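PDB 1DMH: catechol 1,2-dioxygenase from Acinetobacter sp., which catalyses the iron(III)-dependent intradiol cleavage of catechol by O2 to cis,cis-muconate, the first step from catechol in the beta-ketoadipate pathway. Local coordinates for residues L109-A114 with S165-T170; F176-S181 with V192-P197; H132-H137 with A223-F228. One frame throughout, in Å; residues are numbered along the deposited sequence.

Interaction 1 of 3, residues L109-A114 with S165-T170; sequences LYVAGA and SHFDPT. With MCT (4-methylcatechol), chain D.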
loop_
_atom_site.group_PDB
_atom_site.type_symbol
_atom_site.label_atom_id
_atom_site.label_comp_id
_atom_site.label_asym_id
_atom_site.label_seq_id
_atom_site.Cartn_x
_atom_site.Cartn_y
_atom_site.Cartn_z
ATOM N N LEU A 109 2.157 16.020 -8.395
ATOM C CA LEU A 109 1.147 17.063 -8.580
ATOM C C LEU A 109 0.971 17.706 -9.936
ATOM O O LEU A 109 0.375 18.784 -10.027
ATOM C CB LEU A 109 1.383 18.156 -7.529
ATOM C CG LEU A 109 1.586 17.530 -6.146
ATOM C CD1 LEU A 109 2.137 18.534 -5.148
ATOM C CD2 LEU A 109 0.284 16.950 -5.695
ATOM N N TYR A 110 1.480 17.073 -10.993
ATOM C CA TYR A 110 1.283 17.595 -12.339
ATOM C C TYR A 110 -0.191 17.389 -12.706
ATOM O O TYR A 110 -0.816 16.414 -12.282
ATOM C CB TYR A 110 2.131 16.828 -13.346
ATOM C CG TYR A 110 1.858 17.236 -14.780
ATOM C CD1 TYR A 110 2.269 18.484 -15.265
ATOM C CD2 TYR A 110 1.176 16.370 -15.653
ATOM C CE1 TYR A 110 2.017 18.856 -16.575
ATOM C CE2 TYR A 110 0.915 16.734 -16.985
ATOM C CZ TYR A 110 1.341 17.970 -17.433
ATOM O OH TYR A 110 1.126 18.315 -18.745
ATOM N N VAL A 111 -0.749 18.318 -13.469
ATOM C CA VAL A 111 -2.145 18.209 -13.925
ATOM C C VAL A 111 -2.116 18.534 -15.412
ATOM O O VAL A 111 -1.568 19.569 -15.815
ATOM C CB VAL A 111 -3.107 19.215 -13.240
ATOM C CG1 VAL A 111 -4.503 19.038 -13.838
ATOM C CG2 VAL A 111 -3.142 19.004 -11.718
ATOM N N ALA A 112 -2.689 17.652 -16.227
ATOM C CA ALA A 112 -2.688 17.870 -17.667
ATOM C C ALA A 112 -3.826 18.790 -18.122
ATOM O O ALA A 112 -4.895 18.804 -17.501
ATOM C CB ALA A 112 -2.773 16.529 -18.382
ATOM N N GLY A 113 -3.569 19.570 -19.181
ATOM C CA GLY A 113 -4.580 20.457 -19.746
ATOM C C GLY A 113 -4.572 21.942 -19.395
ATOM O O GLY A 113 -5.594 22.622 -19.536
ATOM N N ALA A 114 -3.430 22.467 -18.966
ATOM C CA ALA A 114 -3.366 23.871 -18.583
ATOM C C ALA A 114 -3.466 24.794 -19.789
ATOM O O ALA A 114 -3.121 24.410 -20.897
ATOM C CB ALA A 114 -2.064 24.143 -17.843
ATOM N N SER A 165 -3.067 24.083 -7.104
ATOM C CA SER A 165 -4.435 24.016 -7.578
ATOM C C SER A 165 -4.711 22.532 -7.854
ATOM O O SER A 165 -3.791 21.775 -8.202
ATOM C CB SER A 165 -4.630 24.876 -8.848
ATOM O OG SER A 165 -3.801 24.498 -9.921
ATOM N N HIS A 166 -5.971 22.127 -7.666
ATOM C CA HIS A 166 -6.426 20.755 -7.861
ATOM C C HIS A 166 -6.020 19.827 -6.708
ATOM O O HIS A 166 -6.450 18.681 -6.654
ATOM C CB HIS A 166 -5.940 20.229 -9.212
ATOM C CG HIS A 166 -6.431 21.040 -10.370
ATOM N ND1 HIS A 166 -7.745 21.023 -10.788
ATOM C CD2 HIS A 166 -5.815 21.986 -11.119
ATOM C CE1 HIS A 166 -7.916 21.923 -11.742
ATOM N NE2 HIS A 166 -6.762 22.521 -11.962
ATOM N N PHE A 167 -5.199 20.314 -5.784
ATOM C CA PHE A 167 -4.787 19.514 -4.622
ATOM C C PHE A 167 -4.770 20.404 -3.386
ATOM O O PHE A 167 -4.052 20.122 -2.429
ATOM C CB PHE A 167 -3.383 18.910 -4.790
ATOM C CG PHE A 167 -3.229 18.070 -6.009
ATOM C CD1 PHE A 167 -3.576 16.725 -5.985
ATOM C CD2 PHE A 167 -2.769 18.627 -7.204
ATOM C CE1 PHE A 167 -3.472 15.935 -7.130
ATOM C CE2 PHE A 167 -2.661 17.847 -8.358
ATOM C CZ PHE A 167 -3.015 16.497 -8.319
ATOM N N ASP A 168 -5.565 21.470 -3.419
ATOM C CA ASP A 168 -5.635 22.417 -2.319
ATOM C C ASP A 168 -6.623 21.917 -1.280
ATOM O O ASP A 168 -7.834 21.903 -1.517
ATOM C CB ASP A 168 -6.104 23.783 -2.813
ATOM C CG ASP A 168 -5.909 24.867 -1.772
ATOM O OD1 ASP A 168 -6.065 24.566 -0.566
ATOM O OD2 ASP A 168 -5.621 26.020 -2.160
ATOM N N PRO A 169 -6.119 21.518 -0.101
ATOM C CA PRO A 169 -6.929 21.001 1.003
ATOM C C PRO A 169 -7.925 21.993 1.597
ATOM O O PRO A 169 -8.878 21.596 2.272
ATOM C CB PRO A 169 -5.869 20.591 2.022
ATOM C CG PRO A 169 -4.789 21.643 1.788
ATOM C CD PRO A 169 -4.695 21.523 0.285
ATOM N N THR A 170 -7.713 23.279 1.346
ATOM C CA THR A 170 -8.577 24.298 1.918
ATOM C C THR A 170 -9.702 24.799 1.027
ATOM O O THR A 170 -10.319 25.817 1.341
ATOM C CB THR A 170 -7.744 25.511 2.389
ATOM O OG1 THR A 170 -7.118 26.137 1.261
ATOM C CG2 THR A 170 -6.670 25.058 3.375
HETATM C C1 MCT D . 6.468 16.153 -3.601
HETATM C C2 MCT D . 6.923 16.734 -4.798
HETATM C C3 MCT D . 6.524 18.055 -5.092
HETATM O O3 MCT D . 6.960 18.637 -6.254
HETATM C C4 MCT D . 5.706 18.779 -4.240
HETATM O O4 MCT D . 5.353 20.063 -4.574
HETATM C C5 MCT D . 5.251 18.234 -3.069
HETATM C C6 MCT D . 5.658 16.844 -2.735
HETATM C C MCT D . 6.887 14.711 -3.260
#
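L109 and F167 bring the two backbones closest, with 7.5 Å between their CA atoms, and V111 and H166 follow at 7.8 Å between CA atoms. At this spacing the main chains do not pair with each other, and the contact is left to side chains. Both H166 and F167 direct their CB atoms at L109-A114, where V111 answers in kind.

L109 sits over one face of the F167 ring. Its CD2 methyl stands above the ring centre, 12° off the normal, in a CH-pi contact whose closest atom pair is L109 CD2 and F167 CG at 3.7 Å. The first torsion of the leucine (chi1 -47°) sets CG beside the backbone N, and the second (chi2 167°) then divides the methyls between different neighbours: CD2 goes to the phenylalanine, whereas L109 CD1 lies 3.6 Å from O4 of 4-methylcatechol. V111 packs at the CE2 corner of the same ring, its CG2 3.6 Å from F167 CE2. That methyl also reaches H166, 4.0 Å from its CB, and meets both rings obliquely. The imidazole is held from outside, H166 NE2 being hydrogen-bonded to F176 N, while L109 O is taken by NH1 of R179.

Further along 165-170, D168 OD1 accepts from T170 N at 2.8 Å, forming an Asx turn. T170 OG1 joins it on the same face of the carboxylate, 2.6 Å from D168 OD1, and Q173 binds the other oxygen, so both carboxylate oxygens of D168 are engaged within the loop.

L109 thus lies between F167 and the bound 4-methylcatechol, beside the iron ligand Y164: it lines the catechol pocket of this intradiol dioxygenase, and F167 backs it from behind.

Interaction 2 of 3, residues F176-S181 with V192-P197; sequences FNMRRS and VRTILP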
loop_
_atom_site.group_PDB
_atom_site.type_symbol
_atom_site.label_atom_id
_atom_site.label_comp_id
_atom_site.label_asym_id
_atom_site.label_seq_id
_atom_site.Cartn_x
_atom_site.Cartn_y
_atom_site.Cartn_z
ATOM N N PHE A 176 -6.442 25.242 -12.750
ATOM C CA PHE A 176 -5.139 25.568 -13.344
ATOM C C PHE A 176 -4.439 26.832 -12.814
ATOM O O PHE A 176 -3.573 27.391 -13.487
ATOM C CB PHE A 176 -5.236 25.644 -14.874
ATOM C CG PHE A 176 -5.709 24.376 -15.507
ATOM C CD1 PHE A 176 -4.862 23.280 -15.607
ATOM C CD2 PHE A 176 -7.030 24.248 -15.939
ATOM C CE1 PHE A 176 -5.328 22.061 -16.125
ATOM C CE2 PHE A 176 -7.510 23.037 -16.462
ATOM C CZ PHE A 176 -6.659 21.943 -16.554
ATOM N N ASN A 177 -4.812 27.275 -11.614
ATOM C CA ASN A 177 -4.165 28.433 -11.023
ATOM C C ASN A 177 -2.692 28.018 -10.858
ATOM O O ASN A 177 -2.410 26.912 -10.374
ATOM C CB ASN A 177 -4.759 28.748 -9.648
ATOM C CG ASN A 177 -4.250 30.067 -9.078
ATOM O OD1 ASN A 177 -4.135 30.223 -7.856
ATOM N ND2 ASN A 177 -3.971 31.024 -9.948
ATOM N N MET A 178 -1.781 28.900 -11.285
ATOM C CA MET A 178 -0.327 28.698 -11.225
ATOM C C MET A 178 0.155 27.482 -12.029
ATOM O O MET A 178 1.122 26.817 -11.658
ATOM C CB MET A 178 0.112 28.603 -9.761
ATOM C CG MET A 178 -0.253 29.877 -8.940
ATOM S SD MET A 178 0.114 29.708 -7.172
ATOM C CE MET A 178 -0.879 28.241 -6.802
ATOM N N ARG A 179 -0.526 27.207 -13.143
ATOM C CA ARG A 179 -0.183 26.102 -14.034
ATOM C C ARG A 179 -0.387 26.612 -15.475
ATOM O O ARG A 179 -1.510 26.945 -15.851
ATOM C CB ARG A 179 -1.111 24.892 -13.801
ATOM C CG ARG A 179 -1.026 24.210 -12.433
ATOM C CD ARG A 179 -2.121 23.133 -12.301
ATOM N NE ARG A 179 -2.138 22.460 -10.999
ATOM C CZ ARG A 179 -1.239 21.555 -10.604
ATOM N NH1 ARG A 179 -0.238 21.205 -11.415
ATOM N NH2 ARG A 179 -1.359 20.983 -9.406
ATOM N N ARG A 180 0.676 26.666 -16.276
ATOM C CA ARG A 180 0.553 27.125 -17.661
ATOM C C ARG A 180 1.507 26.396 -18.599
ATOM O O ARG A 180 2.512 25.817 -18.163
ATOM C CB ARG A 180 0.870 28.621 -17.771
ATOM C CG ARG A 180 -0.117 29.588 -17.138
ATOM C CD ARG A 180 -1.481 29.585 -17.827
ATOM N NE ARG A 180 -2.343 30.596 -17.229
ATOM C CZ ARG A 180 -3.026 30.455 -16.096
ATOM N NH1 ARG A 180 -3.021 29.304 -15.433
ATOM N NH2 ARG A 180 -3.773 31.464 -15.650
ATOM N N SER A 181 1.186 26.432 -19.893
ATOM C CA SER A 181 2.056 25.874 -20.922
ATOM C C SER A 181 2.440 27.075 -21.754
ATOM O O SER A 181 1.577 27.854 -22.147
ATOM C CB SER A 181 1.328 24.876 -21.815
ATOM O OG SER A 181 1.034 23.706 -21.093
ATOM N N VAL A 192 6.976 34.445 -17.703
ATOM C CA VAL A 192 5.708 34.366 -17.013
ATOM C C VAL A 192 5.685 35.299 -15.852
ATOM O O VAL A 192 6.729 35.651 -15.306
ATOM C CB VAL A 192 5.399 32.955 -16.459
ATOM C CG1 VAL A 192 5.279 32.011 -17.567
ATOM C CG2 VAL A 192 6.487 32.503 -15.502
ATOM N N ARG A 193 4.483 35.730 -15.509
ATOM C CA ARG A 193 4.292 36.551 -14.334
ATOM C C ARG A 193 3.491 35.633 -13.378
ATOM O O ARG A 193 2.449 35.084 -13.757
ATOM C CB ARG A 193 3.497 37.821 -14.653
ATOM C CG ARG A 193 3.025 38.495 -13.379
ATOM C CD ARG A 193 2.313 39.819 -13.595
ATOM N NE ARG A 193 1.735 40.216 -12.318
ATOM C CZ ARG A 193 1.195 41.399 -12.066
ATOM N NH1 ARG A 193 1.157 42.313 -13.010
ATOM N NH2 ARG A 193 0.707 41.663 -10.861
ATOM N N THR A 194 3.994 35.436 -12.161
ATOM C CA THR A 194 3.294 34.595 -11.203
ATOM C C THR A 194 3.655 35.110 -9.796
ATOM O O THR A 194 3.898 36.313 -9.637
ATOM C CB THR A 194 3.697 33.120 -11.394
ATOM O OG1 THR A 194 2.888 32.299 -10.552
ATOM C CG2 THR A 194 5.165 32.902 -11.080
ATOM N N ILE A 195 3.643 34.249 -8.779
ATOM C CA ILE A 195 4.050 34.682 -7.440
ATOM C C ILE A 195 5.106 33.705 -6.912
ATOM O O ILE A 195 5.209 32.574 -7.401
ATOM C CB ILE A 195 2.863 34.717 -6.418
ATOM C CG1 ILE A 195 2.235 33.332 -6.301
ATOM C CG2 ILE A 195 1.823 35.757 -6.829
ATOM C CD1 ILE A 195 1.198 33.232 -5.207
ATOM N N LEU A 196 5.898 34.144 -5.938
ATOM C CA LEU A 196 6.912 33.277 -5.337
ATOM C C LEU A 196 6.229 32.209 -4.515
ATOM O O LEU A 196 5.410 32.510 -3.656
ATOM C CB LEU A 196 7.833 34.039 -4.393
ATOM C CG LEU A 196 9.177 34.530 -4.897
ATOM C CD1 LEU A 196 9.892 35.167 -3.715
ATOM C CD2 LEU A 196 10.010 33.381 -5.441
ATOM N N PRO A 197 6.535 30.940 -4.786
ATOM C CA PRO A 197 5.906 29.875 -4.014
ATOM C C PRO A 197 6.575 29.749 -2.657
ATOM O O PRO A 197 7.681 30.273 -2.444
ATOM C CB PRO A 197 6.151 28.654 -4.883
ATOM C CG PRO A 197 7.519 28.927 -5.384
ATOM C CD PRO A 197 7.377 30.369 -5.848
#
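M178, which carries the contact with T194 and I195, occupies the third position of a type II beta turn that starts at F176. The turn is closed by a weak bond from R179 N to F176 O of 3.1 Å. Within it, the carbonyl of N177 accepts from S165 OG.

At M178 the backbone enters the left-handed region, and the CA atom comes within 6.9 Å of that of T194. The side chain leaves with CG beside the backbone N, runs extended to the sulfur and then bends at chi3 (-57°). M178 SD thereby meets the end of I195, 4.2 Å from its CD1, the two chains crossing at a slant. I195 contributes to this by its first torsion: CG1 lies between its backbone N and carbonyl carbon (chi1 59°), and the extended continuation carries CD1 to the sulfur. Nearer the backbone, M178 CG passes 4.3 Å from T194 OG1, a hydroxyl whose hydrogen bond is made with H157 NE2.

Strands 179-183 and 189-195 follow each other in the chain but do not pair; M178, in the turn leading into the first, packs on side chains of the second inside the beta-sandwich that characterises intradiol dioxygenases.

R179 begins strand 179-183 and points the other way, giving NH2 to S165 O. R180 folds back along its own segment: its NH1 reaches R179 O at 2.8 Å, from above the carbonyl plane but within the plane of the guanidinium, and adds a weak bond to F176 O.

Interaction 3 of 3, residues H132-H137 with A223-F228; sequences HTLILH and AHIHYF. With FE (Fe (III) ion), chain C; MCT (4-methylcatechol), chain D.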
loop_
_atom_site.group_PDB
_atom_site.type_symbol
_atom_site.label_atom_id
_atom_site.label_comp_id
_atom_site.label_asym_id
_atom_site.label_seq_id
_atom_site.Cartn_x
_atom_site.Cartn_y
_atom_site.Cartn_z
ATOM N N HIS A 132 3.742 37.369 -3.569
ATOM C CA HIS A 132 4.729 38.382 -3.932
ATOM C C HIS A 132 4.981 38.161 -5.426
ATOM O O HIS A 132 5.307 37.054 -5.845
ATOM C CB HIS A 132 6.011 38.184 -3.127
ATOM C CG HIS A 132 7.060 39.211 -3.408
ATOM N ND1 HIS A 132 6.831 40.563 -3.274
ATOM C CD2 HIS A 132 8.343 39.087 -3.828
ATOM C CE1 HIS A 132 7.925 41.228 -3.603
ATOM N NE2 HIS A 132 8.858 40.358 -3.943
ATOM N N THR A 133 4.809 39.207 -6.226
ATOM C CA THR A 133 4.985 39.104 -7.671
ATOM C C THR A 133 6.332 38.567 -8.079
ATOM O O THR A 133 7.350 39.007 -7.575
ATOM C CB THR A 133 4.787 40.463 -8.358
ATOM O OG1 THR A 133 3.521 40.992 -7.974
ATOM C CG2 THR A 133 4.789 40.308 -9.880
ATOM N N LEU A 134 6.320 37.630 -9.022
ATOM C CA LEU A 134 7.537 37.000 -9.531
ATOM C C LEU A 134 7.498 37.031 -11.054
ATOM O O LEU A 134 6.500 36.617 -11.648
ATOM C CB LEU A 134 7.587 35.525 -9.099
ATOM C CG LEU A 134 8.888 34.716 -9.055
ATOM C CD1 LEU A 134 8.571 33.336 -9.553
ATOM C CD2 LEU A 134 9.998 35.337 -9.815
ATOM N N ILE A 135 8.564 37.531 -11.679
ATOM C CA ILE A 135 8.678 37.555 -13.152
ATOM C C ILE A 135 9.722 36.451 -13.390
ATOM O O ILE A 135 10.866 36.578 -12.945
ATOM C CB ILE A 135 9.264 38.915 -13.695
ATOM C CG1 ILE A 135 8.348 40.076 -13.315
ATOM C CG2 ILE A 135 9.477 38.864 -15.215
ATOM C CD1 ILE A 135 6.955 39.928 -13.809
ATOM N N LEU A 136 9.338 35.369 -14.060
ATOM C CA LEU A 136 10.265 34.261 -14.295
ATOM C C LEU A 136 10.435 34.155 -15.808
ATOM O O LEU A 136 9.464 34.072 -16.547
ATOM C CB LEU A 136 9.656 32.982 -13.751
ATOM C CG LEU A 136 10.416 31.692 -13.403
ATOM C CD1 LEU A 136 9.486 30.554 -13.790
ATOM C CD2 LEU A 136 11.758 31.552 -14.074
ATOM N N HIS A 137 11.669 34.162 -16.271
ATOM C CA HIS A 137 11.877 34.082 -17.698
ATOM C C HIS A 137 13.199 33.405 -18.031
ATOM O O HIS A 137 14.065 33.220 -17.175
ATOM C CB HIS A 137 11.800 35.498 -18.293
ATOM C CG HIS A 137 12.814 36.451 -17.734
ATOM N ND1 HIS A 137 14.049 36.647 -18.312
ATOM C CD2 HIS A 137 12.791 37.230 -16.625
ATOM C CE1 HIS A 137 14.744 37.508 -17.587
ATOM N NE2 HIS A 137 14.004 37.877 -16.558
ATOM N N ALA A 223 11.002 25.882 -1.302
ATOM C CA ALA A 223 10.158 26.514 -2.328
ATOM C C ALA A 223 10.787 26.161 -3.680
ATOM O O ALA A 223 11.987 26.321 -3.866
ATOM C CB ALA A 223 10.136 28.019 -2.131
ATOM N N HIS A 224 9.965 25.692 -4.620
ATOM C CA HIS A 224 10.451 25.267 -5.932
ATOM C C HIS A 224 9.378 25.435 -7.019
ATOM O O HIS A 224 8.182 25.579 -6.730
ATOM C CB HIS A 224 10.846 23.792 -5.890
ATOM C CG HIS A 224 9.707 22.902 -5.516
ATOM N ND1 HIS A 224 9.255 22.785 -4.216
ATOM C CD2 HIS A 224 8.847 22.191 -6.280
ATOM C CE1 HIS A 224 8.166 22.037 -4.197
ATOM N NE2 HIS A 224 7.897 21.664 -5.437
ATOM N N ILE A 225 9.838 25.409 -8.267
ATOM C CA ILE A 225 8.970 25.559 -9.438
ATOM C C ILE A 225 9.263 24.392 -10.386
ATOM O O ILE A 225 10.418 24.131 -10.706
ATOM C CB ILE A 225 9.259 26.897 -10.144
ATOM C CG1 ILE A 225 8.956 28.051 -9.174
ATOM C CG2 ILE A 225 8.432 27.008 -11.435
ATOM C CD1 ILE A 225 9.434 29.414 -9.652
ATOM N N HIS A 226 8.217 23.692 -10.815
ATOM C CA HIS A 226 8.354 22.535 -11.709
ATOM C C HIS A 226 8.371 22.931 -13.187
ATOM O O HIS A 226 7.718 23.889 -13.581
ATOM C CB HIS A 226 7.165 21.590 -11.519
ATOM C CG HIS A 226 7.116 20.935 -10.179
ATOM N ND1 HIS A 226 7.769 19.745 -9.908
ATOM C CD2 HIS A 226 6.505 21.305 -9.028
ATOM C CE1 HIS A 226 7.556 19.413 -8.645
ATOM N NE2 HIS A 226 6.794 20.340 -8.092
ATOM N N TYR A 227 9.098 22.157 -13.989
ATOM C CA TYR A 227 9.169 22.349 -15.428
ATOM C C TYR A 227 9.076 21.027 -16.201
ATOM O O TYR A 227 9.622 20.001 -15.774
ATOM C CB TYR A 227 10.520 22.924 -15.871
ATOM C CG TYR A 227 10.796 24.378 -15.614
ATOM C CD1 TYR A 227 11.202 24.823 -14.354
ATOM C CD2 TYR A 227 10.697 25.302 -16.652
ATOM C CE1 TYR A 227 11.514 26.171 -14.134
ATOM C CE2 TYR A 227 10.999 26.647 -16.458
ATOM C CZ TYR A 227 11.411 27.078 -15.203
ATOM O OH TYR A 227 11.735 28.401 -15.025
ATOM N N PHE A 228 8.391 21.092 -17.344
ATOM C CA PHE A 228 8.342 20.030 -18.349
ATOM C C PHE A 228 8.744 20.891 -19.563
ATOM O O PHE A 228 8.218 21.991 -19.748
ATOM C CB PHE A 228 6.941 19.506 -18.638
ATOM C CG PHE A 228 6.572 18.265 -17.892
ATOM C CD1 PHE A 228 7.538 17.382 -17.419
ATOM C CD2 PHE A 228 5.246 17.968 -17.685
ATOM C CE1 PHE A 228 7.162 16.209 -16.734
ATOM C CE2 PHE A 228 4.856 16.806 -17.006
ATOM C CZ PHE A 228 5.817 15.925 -16.530
HETATM FE FE FE C . 6.298 20.570 -6.072
HETATM C C1 MCT D . 6.468 16.153 -3.601
HETATM C C2 MCT D . 6.923 16.734 -4.798
HETATM C C3 MCT D . 6.524 18.055 -5.092
HETATM O O3 MCT D . 6.960 18.637 -6.254
HETATM C C4 MCT D . 5.706 18.779 -4.240
HETATM O O4 MCT D . 5.353 20.063 -4.574
HETATM C C5 MCT D . 5.251 18.234 -3.069
HETATM C C6 MCT D . 5.658 16.844 -2.735
HETATM C C MCT D . 6.887 14.711 -3.260
HETATM O O HOH W 1 5.256 18.220 -5.889
#
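Apolar contacts join L134 and L136 to I225 and Y227. L134 and I225 reach toward each other tip to tip, their CD1 methyls 4.0 Å apart, and L136 CD1 lies 4.3 Å from the same I225 methyl. L136, its CG anti to the backbone N (chi1 -161°), and Y227 come from opposite directions, both leucine methyls against the hydroxyl oxygen, with L136 CD2 at 3.3 Å from Y227 OH. The hydroxyl is hydrogen-bonded to Y190 OH, which satisfies it in this buried setting.

Metal coordination occupies the opposite face of 223-228. H224 NE2 binds the iron at 2.0 Å and H226 NE2 at 2.1 Å. 4-Methylcatechol chelates through both oxygens, O3 at 2.0 Å and O4 at 1.8 Å from iron, and Y164 OH adds a protein ligand. A second shell probably helps hold the imidazoles: H224 ND1 bonds P222 O, and W156 stacks on H226.

The segment axes approach to 11.7 Å at an angle of 33°, as strands on facing layers of a beta-sandwich. Strand 133-141 runs between 189-195 and 283-291, and strand 220-230 between 152-157 and 237-243.

How the interactions relate
All three contacts belong to the sandwich domain of one subunit. Interactions 2 and 3 are neighbours, with centres about 7 Å apart: strands 189-195 and 133-141 pair side by side, T194 N bonding L134 O, and along the chain interaction 2 is nested within the loop closed by interaction 3. Interaction 1 comes before interaction 2 in sequence and lies about 12 Å from it between centres, joined through R179 and S165. Its segments alternate with those of interaction 3, about 16 Å away, and both touch 4-methylcatechol. The sandwich interior thus backs the histidine-bearing strand, while L109 of interaction 1 lines another part of the pocket.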